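Nicotinate phosphoribosyltransferase (Saccharomyces cerevisiae, PDB 1VLP) catalyses the ATP-dependent transfer of a phosphoribosyl group from phosphoribosyl diphosphate to nicotinate, the first step of NAD synthesis from nicotinic acid. Local coordinates at residues A[183-188]-A[221-226]; A[307-312]-A[402-407]. All blocks are in the same frame, centred on the assembly; numbering follows the deposited sequence.

Interaction 1 of 2, residues A[183-188]-A[221-226]; sequences GIRFSE and LLLGTS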
loop_
_atom_site.group_PDB
_atom_site.type_symbol
_atom_site.label_atom_id
_atom_site.label_comp_id
_atom_site.label_asym_id
_atom_site.label_seq_id
_atom_site.Cartn_x
_atom_site.Cartn_y
_atom_site.Cartn_z
ATOM N N GLY A 183 -6.995 9.458 21.454
ATOM C CA GLY A 183 -8.190 9.016 20.752
ATOM C C GLY A 183 -8.039 8.826 19.259
ATOM O O GLY A 183 -9.001 8.969 18.521
ATOM N N ILE A 184 -6.835 8.474 18.830
ATOM C CA ILE A 184 -6.496 8.339 17.437
ATOM C C ILE A 184 -6.943 6.956 16.903
ATOM O O ILE A 184 -6.565 5.955 17.472
ATOM C CB ILE A 184 -4.988 8.518 17.176
ATOM C CG1 ILE A 184 -4.441 9.859 17.721
ATOM C CG2 ILE A 184 -4.693 8.347 15.725
ATOM C CD1 ILE A 184 -5.004 11.073 17.184
ATOM N N ARG A 185 -7.735 6.949 15.822
ATOM C CA ARG A 185 -8.175 5.715 15.162
ATOM C C ARG A 185 -7.145 5.452 14.038
ATOM O O ARG A 185 -6.990 6.248 13.097
ATOM C CB ARG A 185 -9.610 5.833 14.590
ATOM C CG ARG A 185 -10.659 6.052 15.616
ATOM C CD ARG A 185 -12.031 5.860 15.002
ATOM N NE ARG A 185 -12.667 4.650 15.493
ATOM C CZ ARG A 185 -13.545 3.918 14.809
ATOM N NH1 ARG A 185 -13.903 4.249 13.561
ATOM N NH2 ARG A 185 -14.056 2.829 15.371
ATOM N N PHE A 186 -6.412 4.347 14.146
ATOM C CA PHE A 186 -5.339 4.066 13.220
ATOM C C PHE A 186 -5.276 2.622 12.853
ATOM O O PHE A 186 -5.786 1.735 13.571
ATOM C CB PHE A 186 -3.955 4.522 13.762
ATOM C CG PHE A 186 -3.422 3.685 14.875
ATOM C CD1 PHE A 186 -3.834 3.932 16.194
ATOM C CD2 PHE A 186 -2.551 2.601 14.633
ATOM C CE1 PHE A 186 -3.390 3.180 17.228
ATOM C CE2 PHE A 186 -2.082 1.842 15.701
ATOM C CZ PHE A 186 -2.520 2.110 16.971
ATOM N N SER A 187 -4.660 2.395 11.709
ATOM C CA SER A 187 -4.290 1.047 11.302
ATOM C C SER A 187 -2.797 0.955 11.000
ATOM O O SER A 187 -2.149 1.927 10.619
ATOM C CB SER A 187 -5.130 0.616 10.100
ATOM O OG SER A 187 -4.767 1.407 8.987
ATOM N N GLU A 188 -2.253 -0.234 11.202
ATOM C CA GLU A 188 -0.893 -0.589 10.834
ATOM C C GLU A 188 -0.837 -0.863 9.350
ATOM O O GLU A 188 -1.729 -1.509 8.779
ATOM C CB GLU A 188 -0.494 -1.863 11.626
ATOM C CG GLU A 188 0.980 -2.196 11.524
ATOM C CD GLU A 188 1.368 -2.920 10.259
ATOM O OE1 GLU A 188 0.546 -3.614 9.604
ATOM O OE2 GLU A 188 2.541 -2.778 9.904
ATOM N N LEU A 221 -10.275 1.962 18.860
ATOM C CA LEU A 221 -9.338 2.900 18.249
ATOM C C LEU A 221 -8.403 2.202 17.227
ATOM O O LEU A 221 -7.960 2.813 16.256
ATOM C CB LEU A 221 -8.520 3.598 19.356
ATOM C CG LEU A 221 -9.360 4.374 20.391
ATOM C CD1 LEU A 221 -8.499 4.990 21.445
ATOM C CD2 LEU A 221 -10.223 5.445 19.752
ATOM N N LEU A 222 -8.057 0.948 17.496
ATOM C CA LEU A 222 -7.266 0.170 16.558
ATOM C C LEU A 222 -8.238 -0.358 15.469
ATOM O O LEU A 222 -9.100 -1.216 15.719
ATOM C CB LEU A 222 -6.533 -0.970 17.262
ATOM C CG LEU A 222 -5.801 -1.862 16.272
ATOM C CD1 LEU A 222 -4.655 -1.078 15.569
ATOM C CD2 LEU A 222 -5.276 -3.084 16.903
ATOM N N LEU A 223 -8.114 0.215 14.298
ATOM C CA LEU A 223 -8.948 -0.165 13.182
ATOM C C LEU A 223 -8.581 -1.550 12.709
ATOM O O LEU A 223 -9.450 -2.327 12.266
ATOM C CB LEU A 223 -8.805 0.830 12.036
ATOM C CG LEU A 223 -9.257 2.235 12.437
ATOM C CD1 LEU A 223 -9.010 3.209 11.273
ATOM C CD2 LEU A 223 -10.685 2.244 12.887
ATOM N N GLY A 224 -7.283 -1.820 12.763
ATOM C CA GLY A 224 -6.697 -3.100 12.325
ATOM C C GLY A 224 -5.361 -2.958 11.657
ATOM O O GLY A 224 -4.532 -2.094 12.008
ATOM N N THR A 225 -5.116 -3.845 10.684
ATOM C CA THR A 225 -3.874 -3.839 9.906
ATOM C C THR A 225 -4.203 -4.073 8.455
ATOM O O THR A 225 -5.152 -4.808 8.113
ATOM C CB THR A 225 -2.816 -4.884 10.398
ATOM O OG1 THR A 225 -1.682 -4.923 9.509
ATOM C CG2 THR A 225 -3.409 -6.214 10.589
ATOM N N SER A 226 -3.410 -3.445 7.598
ATOM C CA SER A 226 -3.509 -3.776 6.178
ATOM C C SER A 226 -3.084 -5.203 5.838
ATOM O O SER A 226 -3.481 -5.745 4.812
ATOM C CB SER A 226 -2.780 -2.779 5.294
ATOM O OG SER A 226 -1.395 -2.900 5.399
HETATM O O HOH W 1 0.711 -3.625 7.046
#
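Glu188 and Thr225 run alongside each other from neighbouring parallel strands of the family's TIM-barrel-like domain; the chain passes from strand 186-188 to strand 222-225 through helix 197-213, a beta-alpha-beta crossover. Phe186 N gives its hydrogen to Leu221 O at 3.0 Å and Phe186 O accepts Leu223 N, yet Glu188 N bonds to Gly224 O, so strand 222-225 carries one extra residue, a beta bulge. Gly224 suits that spot, since its backbone angles would jam a CB against the preceding carbonyl.

On the face of Phe186 and Leu222, the ring meets the leucine obliquely, Phe186 CE2 lying 3.9 Å from Leu222 CD1. Phe180 and Leu179 of helix 168-181 pack there too, which suits apolar residues. The bulged Leu223 instead swings toward strand 186-188: its CB rests 3.5 Å from Phe186 O, and its CD2 sits over the centre of the Arg185 guanidinium, 3.8 Å above the plane, so that the leucine side chain stands roughly perpendicular to that of the arginine. Arginine combines this flat surface with N-H groups, of which NH2 reaches Ser220 O.

Farther along, Glu188 has CG anti to its N (chi1 -170°) and then bends at chi2 (-81°), turning the carboxylate beside Thr225. Its OE2 is held by Gly190 N and Gln200 NE2, and Ser226 OG, bonded to Asp25, takes a hydrogen from a water that also donates to Glu188 OE1. Thr225 OG1 donates to the anti lone pair of Glu188 OE1 at 2.6 Å.

Interaction 2 of 2, residues A[307-312]-A[402-407]; sequences QDSGDP and KISDNL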
loop_
_atom_site.group_PDB
_atom_site.type_symbol
_atom_site.label_atom_id
_atom_site.label_comp_id
_atom_site.label_asym_id
_atom_site.label_seq_id
_atom_site.Cartn_x
_atom_site.Cartn_y
_atom_site.Cartn_z
ATOM N N GLN A 307 -5.914 10.696 2.152
ATOM C CA GLN A 307 -4.903 11.724 1.895
ATOM C C GLN A 307 -3.508 11.026 1.815
ATOM O O GLN A 307 -3.102 10.344 2.742
ATOM C CB GLN A 307 -4.950 12.789 2.962
ATOM C CG GLN A 307 -3.992 13.978 2.763
ATOM C CD GLN A 307 -2.591 13.716 3.216
ATOM O OE1 GLN A 307 -2.359 13.211 4.335
ATOM N NE2 GLN A 307 -1.625 14.115 2.386
ATOM N N ASP A 308 -2.837 11.162 0.680
ATOM C CA ASP A 308 -1.629 10.430 0.399
ATOM C C ASP A 308 -0.483 11.296 -0.129
ATOM O O ASP A 308 0.630 10.766 -0.312
ATOM C CB ASP A 308 -1.948 9.354 -0.636
ATOM C CG ASP A 308 -0.922 8.221 -0.654
ATOM O OD1 ASP A 308 -0.490 7.761 0.437
ATOM O OD2 ASP A 308 -0.591 7.794 -1.780
ATOM N N SER A 309 -0.752 12.561 -0.456
ATOM C CA SER A 309 0.298 13.483 -0.878
ATOM C C SER A 309 -0.050 14.936 -0.637
ATOM O O SER A 309 -1.189 15.298 -0.332
ATOM C CB SER A 309 0.612 13.336 -2.365
ATOM O OG SER A 309 -0.469 13.766 -3.179
ATOM N N GLY A 310 0.951 15.793 -0.790
ATOM C CA GLY A 310 0.745 17.207 -0.588
ATOM C C GLY A 310 0.719 17.553 0.874
ATOM O O GLY A 310 1.037 16.744 1.719
ATOM N N ASP A 311 0.306 18.766 1.175
ATOM C CA ASP A 311 0.206 19.236 2.559
ATOM C C ASP A 311 -1.102 18.792 3.212
ATOM O O ASP A 311 -2.194 19.166 2.731
ATOM C CB ASP A 311 0.304 20.750 2.599
ATOM C CG ASP A 311 0.354 21.269 4.026
ATOM O OD1 ASP A 311 -0.713 21.495 4.596
ATOM O OD2 ASP A 311 1.459 21.392 4.603
ATOM N N PRO A 312 -1.019 17.980 4.257
ATOM C CA PRO A 312 -2.236 17.407 4.837
ATOM C C PRO A 312 -3.239 18.430 5.402
ATOM O O PRO A 312 -4.449 18.204 5.309
ATOM C CB PRO A 312 -1.713 16.505 5.957
ATOM C CG PRO A 312 -0.300 16.153 5.486
ATOM C CD PRO A 312 0.200 17.432 4.899
ATOM N N LYS A 402 1.299 9.356 -12.682
ATOM C CA LYS A 402 0.667 9.908 -11.510
ATOM C C LYS A 402 1.073 11.373 -11.385
ATOM O O LYS A 402 2.276 11.724 -11.497
ATOM C CB LYS A 402 1.076 9.160 -10.248
ATOM C CG LYS A 402 0.386 9.716 -9.032
ATOM C CD LYS A 402 0.451 8.786 -7.858
ATOM C CE LYS A 402 1.827 8.624 -7.379
ATOM N NZ LYS A 402 1.770 8.260 -5.937
ATOM N N ILE A 403 0.091 12.228 -11.133
ATOM C CA ILE A 403 0.353 13.649 -11.004
ATOM C C ILE A 403 0.610 13.948 -9.530
ATOM O O ILE A 403 1.617 14.584 -9.194
ATOM C CB ILE A 403 -0.784 14.515 -11.596
ATOM C CG1 ILE A 403 -0.799 14.366 -13.122
ATOM C CG2 ILE A 403 -0.599 15.981 -11.206
ATOM C CD1 ILE A 403 -2.011 14.876 -13.763
ATOM N N SER A 404 -0.270 13.445 -8.655
ATOM C CA SER A 404 -0.257 13.704 -7.200
ATOM C C SER A 404 -0.671 15.149 -6.934
ATOM O O SER A 404 -0.929 15.897 -7.847
ATOM C CB SER A 404 1.091 13.417 -6.511
ATOM O OG SER A 404 1.907 14.564 -6.464
ATOM N N ASP A 405 -0.776 15.498 -5.647
ATOM C CA ASP A 405 -1.092 16.868 -5.200
ATOM C C ASP A 405 0.182 17.688 -4.896
ATOM O O ASP A 405 0.098 18.887 -4.642
ATOM C CB ASP A 405 -1.997 16.810 -3.959
ATOM C CG ASP A 405 -3.494 16.658 -4.303
ATOM O OD1 ASP A 405 -3.876 16.863 -5.458
ATOM O OD2 ASP A 405 -4.274 16.377 -3.367
ATOM N N ASN A 406 1.344 17.048 -4.953
ATOM C CA ASN A 406 2.645 17.749 -4.909
ATOM C C ASN A 406 2.940 18.000 -6.378
ATOM O O ASN A 406 3.557 17.168 -7.038
ATOM C CB ASN A 406 3.674 16.836 -4.241
ATOM C CG ASN A 406 4.906 17.574 -3.741
ATOM O OD1 ASN A 406 5.359 18.547 -4.336
ATOM N ND2 ASN A 406 5.456 17.094 -2.629
ATOM N N LEU A 407 2.407 19.111 -6.893
ATOM C CA LEU A 407 2.133 19.327 -8.342
ATOM C C LEU A 407 3.286 19.219 -9.357
ATOM O O LEU A 407 3.061 18.815 -10.517
HETATM O O HOH W 2 0.340 10.273 -4.025
HETATM O O HOH W 3 -2.988 17.140 -1.024
HETATM O O HOH W 4 3.687 15.106 -1.465
#
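Ser309 CB points toward the 402-407 loop and comes within 4.2 Å of Ser404 CB, a light touch between two small residues. One atom farther, Ser309 OG lies 3.7 Å from Ser404 CB and 3.5 Å from Asp405 CB. Between these neighbours it receives the hydrogen of Asp405 N, 3.0 Å from OG in a nearly straight bond (164°). With chi1 at 68° the hydroxyl stands between the backbone N and the carbonyl carbon, turned to the incoming N-H; it is also hydrogen-bonded to Asp283 OD2, presumably as donor. Serine fits because one small group can both accept and donate.

The donor, in the loop after strand 398-399, is presented to the loop after parallel strand 304-307 by an ST turn: Ser404 OG accepts Asn406 N at 3.0 Å and gives its own hydrogen to an in-plane lone pair of Ile403 O, while Lys409 O competes for or shares that one hydrogen. Putting an alanine in place of Ser404 removes the acceptor of Asn406 N, and the turn that sets Asp405 N against Ser309 would probably be freer to shift.

Gly310 follows with positive phi (78°), where a CB would press on Asp405 CB. One water donates to both Ser309 O and Asp405 OD2, the carboxylate oxygen that Thr287 OG1 also holds. Another accepts from Gly310 N, 2.9 Å away, and from Asn406 ND2.

Both contacts belong to the nicotinate phosphoribosyltransferase family region, but they do not touch: their centres are 22 Å apart and their nearest atoms about 11 Å. Interaction 1 pairs two strands at one edge of the six-stranded parallel sheet, whereas interaction 2 joins the loop after strand 304-307, near the other edge, to a loop that follows strand 398-399 of the antiparallel sheet. Interaction 1 is closer to the probable nicotinate site, the Ser226 side chain being about 3 Å from that of Phe189. From the side chain of Ser309 to that of Arg306, another likely nicotinate ligand, is about 9 Å; Asp308, next to Ser309, is hydrogen-bonded to His244, the histidine that probably phosphorylates itself, unmodified here.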